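PDB 6XYC: acetyl xylan esterase from Metagenome, which probably removes acetyl and feruloyl ester groups from complex natural xylans, as a bifunctional carbohydrate esterase of the alpha/beta-hydrolase superfamily. Local coordinates for residues Asp221-His235 and Lys251-Gly263. Sequence-based numbering, arbitrary orientation.
Sequences DILIIHGDADNVVPH and KATFISVPGGGHG. With AES (4-(2-aminoethyl)benzenesulfonyl fluoride), chain B.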
loop_
_atom_site.group_PDB
_atom_site.type_symbol
_atom_site.label_atom_id
_atom_site.label_comp_id
_atom_site.label_asym_id
_atom_site.label_seq_id
_atom_site.Cartn_x
_atom_site.Cartn_y
_atom_site.Cartn_z
ATOM N N ASP A 221 -11.785 -0.974 6.846
ATOM C CA ASP A 221 -11.513 -2.387 7.077
ATOM C C ASP A 221 -10.224 -2.805 6.380
ATOM O O ASP A 221 -9.866 -2.282 5.319
ATOM C CB ASP A 221 -12.663 -3.252 6.559
ATOM C CG ASP A 221 -13.940 -3.065 7.352
ATOM O OD1 ASP A 221 -13.991 -2.161 8.207
ATOM O OD2 ASP A 221 -14.893 -3.829 7.107
ATOM N N ILE A 222 -9.533 -3.781 6.962
ATOM C CA ILE A 222 -8.292 -4.276 6.382
ATOM C C ILE A 222 -8.328 -5.795 6.293
ATOM O O ILE A 222 -8.861 -6.469 7.181
ATOM C CB ILE A 222 -7.062 -3.812 7.193
ATOM C CG1 ILE A 222 -5.776 -4.191 6.459
ATOM C CG2 ILE A 222 -7.060 -4.429 8.590
ATOM C CD1 ILE A 222 -4.514 -3.560 7.044
ATOM N N LEU A 223 -7.769 -6.324 5.207
ATOM C CA LEU A 223 -7.471 -7.742 5.071
ATOM C C LEU A 223 -5.958 -7.907 5.076
ATOM O O LEU A 223 -5.253 -7.243 4.305
ATOM C CB LEU A 223 -8.069 -8.313 3.784
ATOM C CG LEU A 223 -7.725 -9.770 3.455
ATOM C CD1 LEU A 223 -8.386 -10.739 4.403
ATOM C CD2 LEU A 223 -8.127 -10.073 2.013
ATOM N N ILE A 224 -5.465 -8.779 5.948
ATOM C CA ILE A 224 -4.036 -9.019 6.119
ATOM C C ILE A 224 -3.751 -10.459 5.712
ATOM O O ILE A 224 -4.418 -11.385 6.190
ATOM C CB ILE A 224 -3.588 -8.768 7.571
ATOM C CG1 ILE A 224 -4.034 -7.387 8.052
ATOM C CG2 ILE A 224 -2.078 -8.928 7.695
ATOM C CD1 ILE A 224 -4.072 -7.265 9.557
ATOM N N ILE A 225 -2.759 -10.647 4.846
ATOM C CA ILE A 225 -2.384 -11.965 4.348
ATOM C C ILE A 225 -0.881 -12.128 4.533
ATOM O O ILE A 225 -0.102 -11.282 4.076
ATOM C CB ILE A 225 -2.773 -12.144 2.869
ATOM C CG1 ILE A 225 -4.243 -11.785 2.651
ATOM C CG2 ILE A 225 -2.511 -13.572 2.426
ATOM C CD1 ILE A 225 -4.672 -11.755 1.212
ATOM N N HIS A 226 -0.472 -13.215 5.193
ATOM C CA HIS A 226 0.936 -13.411 5.513
ATOM C C HIS A 226 1.249 -14.896 5.580
ATOM O O HIS A 226 0.517 -15.663 6.216
ATOM C CB HIS A 226 1.292 -12.725 6.837
ATOM C CG HIS A 226 2.722 -12.300 6.935
ATOM N ND1 HIS A 226 3.091 -11.018 7.279
ATOM C CD2 HIS A 226 3.874 -12.987 6.747
ATOM C CE1 HIS A 226 4.411 -10.930 7.288
ATOM N NE2 HIS A 226 4.910 -12.111 6.968
ATOM N N GLY A 227 2.336 -15.293 4.920
ATOM C CA GLY A 227 2.759 -16.684 4.954
ATOM C C GLY A 227 3.483 -16.994 6.255
ATOM O O GLY A 227 4.325 -16.228 6.723
ATOM N N ASP A 228 3.137 -18.135 6.849
ATOM C CA ASP A 228 3.755 -18.510 8.116
ATOM C C ASP A 228 5.174 -19.045 7.947
ATOM O O ASP A 228 5.796 -19.435 8.942
ATOM C CB ASP A 228 2.867 -19.517 8.872
ATOM C CG ASP A 228 2.805 -20.887 8.219
ATOM O OD1 ASP A 228 3.667 -21.225 7.383
ATOM O OD2 ASP A 228 1.879 -21.643 8.587
ATOM N N ALA A 229 5.707 -19.049 6.724
ATOM C CA ALA A 229 7.112 -19.358 6.482
ATOM C C ALA A 229 7.811 -18.210 5.761
ATOM O O ALA A 229 8.799 -18.423 5.052
ATOM C CB ALA A 229 7.270 -20.652 5.682
ATOM N N ASP A 230 7.311 -16.988 5.927
ATOM C CA ASP A 230 7.944 -15.828 5.308
ATOM C C ASP A 230 9.302 -15.575 5.952
ATOM O O ASP A 230 9.384 -15.249 7.141
ATOM C CB ASP A 230 7.049 -14.593 5.443
ATOM C CG ASP A 230 7.549 -13.413 4.630
ATOM O OD1 ASP A 230 8.783 -13.234 4.513
ATOM O OD2 ASP A 230 6.718 -12.653 4.087
ATOM N N ASN A 231 10.362 -15.714 5.162
ATOM C CA ASN A 231 11.730 -15.570 5.634
ATOM C C ASN A 231 12.294 -14.177 5.384
ATOM O O ASN A 231 13.507 -13.983 5.511
ATOM C CB ASN A 231 12.624 -16.618 4.962
ATOM C CG ASN A 231 13.764 -17.080 5.850
ATOM O OD1 ASN A 231 13.653 -17.105 7.074
ATOM N ND2 ASN A 231 14.873 -17.457 5.225
ATOM N N VAL A 232 11.450 -13.209 5.032
ATOM C CA VAL A 232 11.912 -11.864 4.707
ATOM C C VAL A 232 11.266 -10.852 5.649
ATOM O O VAL A 232 11.963 -10.078 6.320
ATOM C CB VAL A 232 11.621 -11.517 3.238
ATOM C CG1 VAL A 232 12.060 -10.094 2.933
ATOM C CG2 VAL A 232 12.321 -12.499 2.310
ATOM N N VAL A 233 9.940 -10.838 5.695
ATOM C CA VAL A 233 9.186 -10.085 6.691
ATOM C C VAL A 233 8.485 -11.091 7.589
ATOM O O VAL A 233 7.657 -11.874 7.098
ATOM C CB VAL A 233 8.171 -9.132 6.042
ATOM C CG1 VAL A 233 7.372 -8.414 7.120
ATOM C CG2 VAL A 233 8.874 -8.141 5.133
ATOM N N PRO A 234 8.767 -11.132 8.893
ATOM C CA PRO A 234 8.218 -12.214 9.721
ATOM C C PRO A 234 6.712 -12.107 9.927
ATOM O O PRO A 234 6.146 -11.017 10.056
ATOM C CB PRO A 234 8.980 -12.079 11.046
ATOM C CG PRO A 234 9.470 -10.659 11.072
ATOM C CD PRO A 234 9.711 -10.275 9.643
ATOM N N HIS A 235 6.085 -13.287 9.937
ATOM C CA HIS A 235 4.666 -13.469 10.231
ATOM C C HIS A 235 4.218 -12.680 11.459
ATOM O O HIS A 235 3.082 -12.186 11.512
ATOM C CB HIS A 235 4.458 -14.978 10.414
ATOM C CG HIS A 235 3.037 -15.427 10.521
ATOM N ND1 HIS A 235 2.434 -15.677 11.734
ATOM C CD2 HIS A 235 2.133 -15.769 9.571
ATOM C CE1 HIS A 235 1.199 -16.097 11.527
ATOM N NE2 HIS A 235 0.991 -16.160 10.223
ATOM N N LYS A 251 -11.752 -3.206 12.375
ATOM C CA LYS A 251 -12.087 -4.471 11.732
ATOM C C LYS A 251 -10.924 -4.928 10.863
ATOM O O LYS A 251 -10.567 -4.259 9.885
ATOM C CB LYS A 251 -13.362 -4.348 10.895
ATOM C CG LYS A 251 -13.895 -5.689 10.382
ATOM C CD LYS A 251 -14.248 -6.631 11.522
ATOM C CE LYS A 251 -14.549 -8.036 11.016
ATOM N NZ LYS A 251 -13.411 -8.976 11.186
ATOM N N ALA A 252 -10.341 -6.067 11.229
ATOM C CA ALA A 252 -9.269 -6.693 10.475
ATOM C C ALA A 252 -9.567 -8.173 10.301
ATOM O O ALA A 252 -10.067 -8.830 11.219
ATOM C CB ALA A 252 -7.923 -6.514 11.183
ATOM N N THR A 253 -9.294 -8.676 9.103
ATOM C CA THR A 253 -9.320 -10.100 8.803
ATOM C C THR A 253 -7.893 -10.537 8.514
ATOM O O THR A 253 -7.212 -9.923 7.685
ATOM C CB THR A 253 -10.226 -10.401 7.604
ATOM O OG1 THR A 253 -11.548 -9.921 7.876
ATOM C CG2 THR A 253 -10.277 -11.898 7.330
ATOM N N PHE A 254 -7.434 -11.574 9.209
ATOM C CA PHE A 254 -6.056 -12.043 9.091
ATOM C C PHE A 254 -6.075 -13.459 8.532
ATOM O O PHE A 254 -6.645 -14.369 9.151
ATOM C CB PHE A 254 -5.332 -12.000 10.437
ATOM C CG PHE A 254 -3.922 -12.534 10.387
ATOM C CD1 PHE A 254 -3.114 -12.311 9.278
ATOM C CD2 PHE A 254 -3.402 -13.256 11.446
ATOM C CE1 PHE A 254 -1.824 -12.807 9.230
ATOM C CE2 PHE A 254 -2.113 -13.746 11.406
ATOM C CZ PHE A 254 -1.324 -13.524 10.298
ATOM N N ILE A 255 -5.451 -13.642 7.369
ATOM C CA ILE A 255 -5.341 -14.943 6.722
ATOM C C ILE A 255 -3.873 -15.348 6.725
ATOM O O ILE A 255 -3.038 -14.689 6.090
ATOM C CB ILE A 255 -5.899 -14.916 5.293
ATOM C CG1 ILE A 255 -7.421 -14.754 5.324
ATOM C CG2 ILE A 255 -5.524 -16.184 4.550
ATOM C CD1 ILE A 255 -8.043 -14.463 3.964
ATOM N N SER A 256 -3.563 -16.424 7.442
ATOM C CA SER A 256 -2.219 -16.978 7.505
ATOM C C SER A 256 -2.110 -18.077 6.457
ATOM O O SER A 256 -2.969 -18.961 6.393
ATOM C CB SER A 256 -1.935 -17.537 8.903
ATOM O OG SER A 256 -0.598 -17.994 9.007
ATOM N N VAL A 257 -1.072 -18.010 5.630
ATOM C CA VAL A 257 -0.875 -18.950 4.528
ATOM C C VAL A 257 0.075 -20.041 5.013
ATOM O O VAL A 257 1.264 -19.757 5.248
ATOM C CB VAL A 257 -0.325 -18.247 3.278
ATOM C CG1 VAL A 257 -0.111 -19.254 2.151
ATOM C CG2 VAL A 257 -1.266 -17.128 2.826
ATOM N N PRO A 258 -0.383 -21.289 5.166
ATOM C CA PRO A 258 0.508 -22.339 5.675
ATOM C C PRO A 258 1.587 -22.680 4.657
ATOM O O PRO A 258 1.304 -22.912 3.479
ATOM C CB PRO A 258 -0.432 -23.524 5.934
ATOM C CG PRO A 258 -1.584 -23.302 5.001
ATOM C CD PRO A 258 -1.716 -21.809 4.811
ATOM N N GLY A 259 2.833 -22.694 5.124
ATOM C CA GLY A 259 3.970 -22.909 4.254
ATOM C C GLY A 259 4.268 -21.769 3.313
ATOM O O GLY A 259 5.196 -21.887 2.500
ATOM N N GLY A 260 3.515 -20.672 3.393
ATOM C CA GLY A 260 3.699 -19.576 2.464
ATOM C C GLY A 260 4.979 -18.803 2.744
ATOM O O GLY A 260 5.334 -18.525 3.890
ATOM N N GLY A 261 5.663 -18.450 1.670
ATOM C CA GLY A 261 6.836 -17.608 1.733
ATOM C C GLY A 261 6.480 -16.147 1.542
ATOM O O GLY A 261 5.347 -15.712 1.765
ATOM N N HIS A 262 7.484 -15.384 1.121
ATOM C CA HIS A 262 7.358 -13.955 0.838
ATOM C C HIS A 262 6.820 -13.761 -0.585
ATOM O O HIS A 262 7.452 -13.162 -1.457
ATOM C CB HIS A 262 8.718 -13.288 1.045
ATOM C CG HIS A 262 8.658 -11.808 1.269
ATOM N ND1 HIS A 262 8.011 -11.237 2.344
ATOM C CD2 HIS A 262 9.217 -10.784 0.579
ATOM C CE1 HIS A 262 8.142 -9.920 2.284
ATOM N NE2 HIS A 262 8.868 -9.619 1.222
ATOM N N GLY A 263 5.618 -14.294 -0.807
ATOM C CA GLY A 263 5.027 -14.331 -2.122
ATOM C C GLY A 263 4.669 -15.748 -2.533
ATOM O O GLY A 263 3.506 -16.067 -2.804
HETATM C C3 AES B . 12.641 -6.468 3.623
HETATM C C2 AES B . 11.683 -6.693 2.681
HETATM C C1 AES B . 10.610 -5.858 2.606
HETATM S S AES B . 9.454 -6.183 1.354
HETATM O O1S AES B . 9.345 -5.011 0.446
HETATM O O2S AES B . 10.012 -7.174 0.439
HETATM C C6 AES B . 10.460 -4.802 3.446
HETATM C C5 AES B . 11.429 -4.572 4.401
HETATM C C4 AES B . 12.521 -5.404 4.482
HETATM C C7 AES B . 13.622 -5.168 5.570
HETATM C C8 AES B . 12.985 -5.147 6.982
HETATM N N8 AES B . 14.047 -5.283 7.922
HETATM O O HOH W 1 -12.435 -1.216 10.634
HETATM O O HOH W 2 -11.745 -7.211 7.875
HETATM O O HOH W 3 4.225 -13.949 3.347
HETATM O O HOH W 4 -0.494 -20.564 9.423
HETATM O O HOH W 5 10.196 -16.602 2.389
#
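His262 ND1 gives its hydrogen to Asp230 OD2 at 2.6 Å, an almost straight bond (174°) that lies in the imidazole plane and uses the syn lone pair of OD2. Carboxylate and ring are turned 66° apart. The other oxygen, OD1, is gripped from within its own loop: Val232 N closes an Asx turn and Val233 N extends it to an Asx motif, two bonds that hold the carboxylate. Water 3 ties OD2 to Gly227 N and Gly261 O. At the far edge of the imidazole, His262 NE2 donates to AES O2S at 2.8 Å. Val232 lays its CB over the centre of one ring face, 3.6 Å from the His262 centroid, while its CG1, anti to the backbone N (chi1 178°), reaches the inhibitor ring.

Leading into these loops, strands 222-227 and 252-257 run parallel, laddered from Ile222 N–Lys251 O to Asp228 N–Val257 O. Beyond the ladder, Asp228 OD1 takes Gly259 N from above the carboxylate plane (2.8 Å), pinning the type II turn Val257–Gly260. His235 NE2 and Ser256 OG share a hydrogen bond of 2.7 Å. Ile224 CG2 meets Phe254 CD1 at 3.9 Å on the side facing helix 236-248; Ile225 CG2 meets Val257 CG2 at 3.8 Å on the other.

The strands and helix 236-248 form a beta-alpha-beta unit of the alpha/beta-hydrolase fold, whose strand-end loops bring His262 to the inhibitor pocket beside Ser121, with Asp230 behind it, in geometry consistent with a Ser-His-Asp catalytic triad.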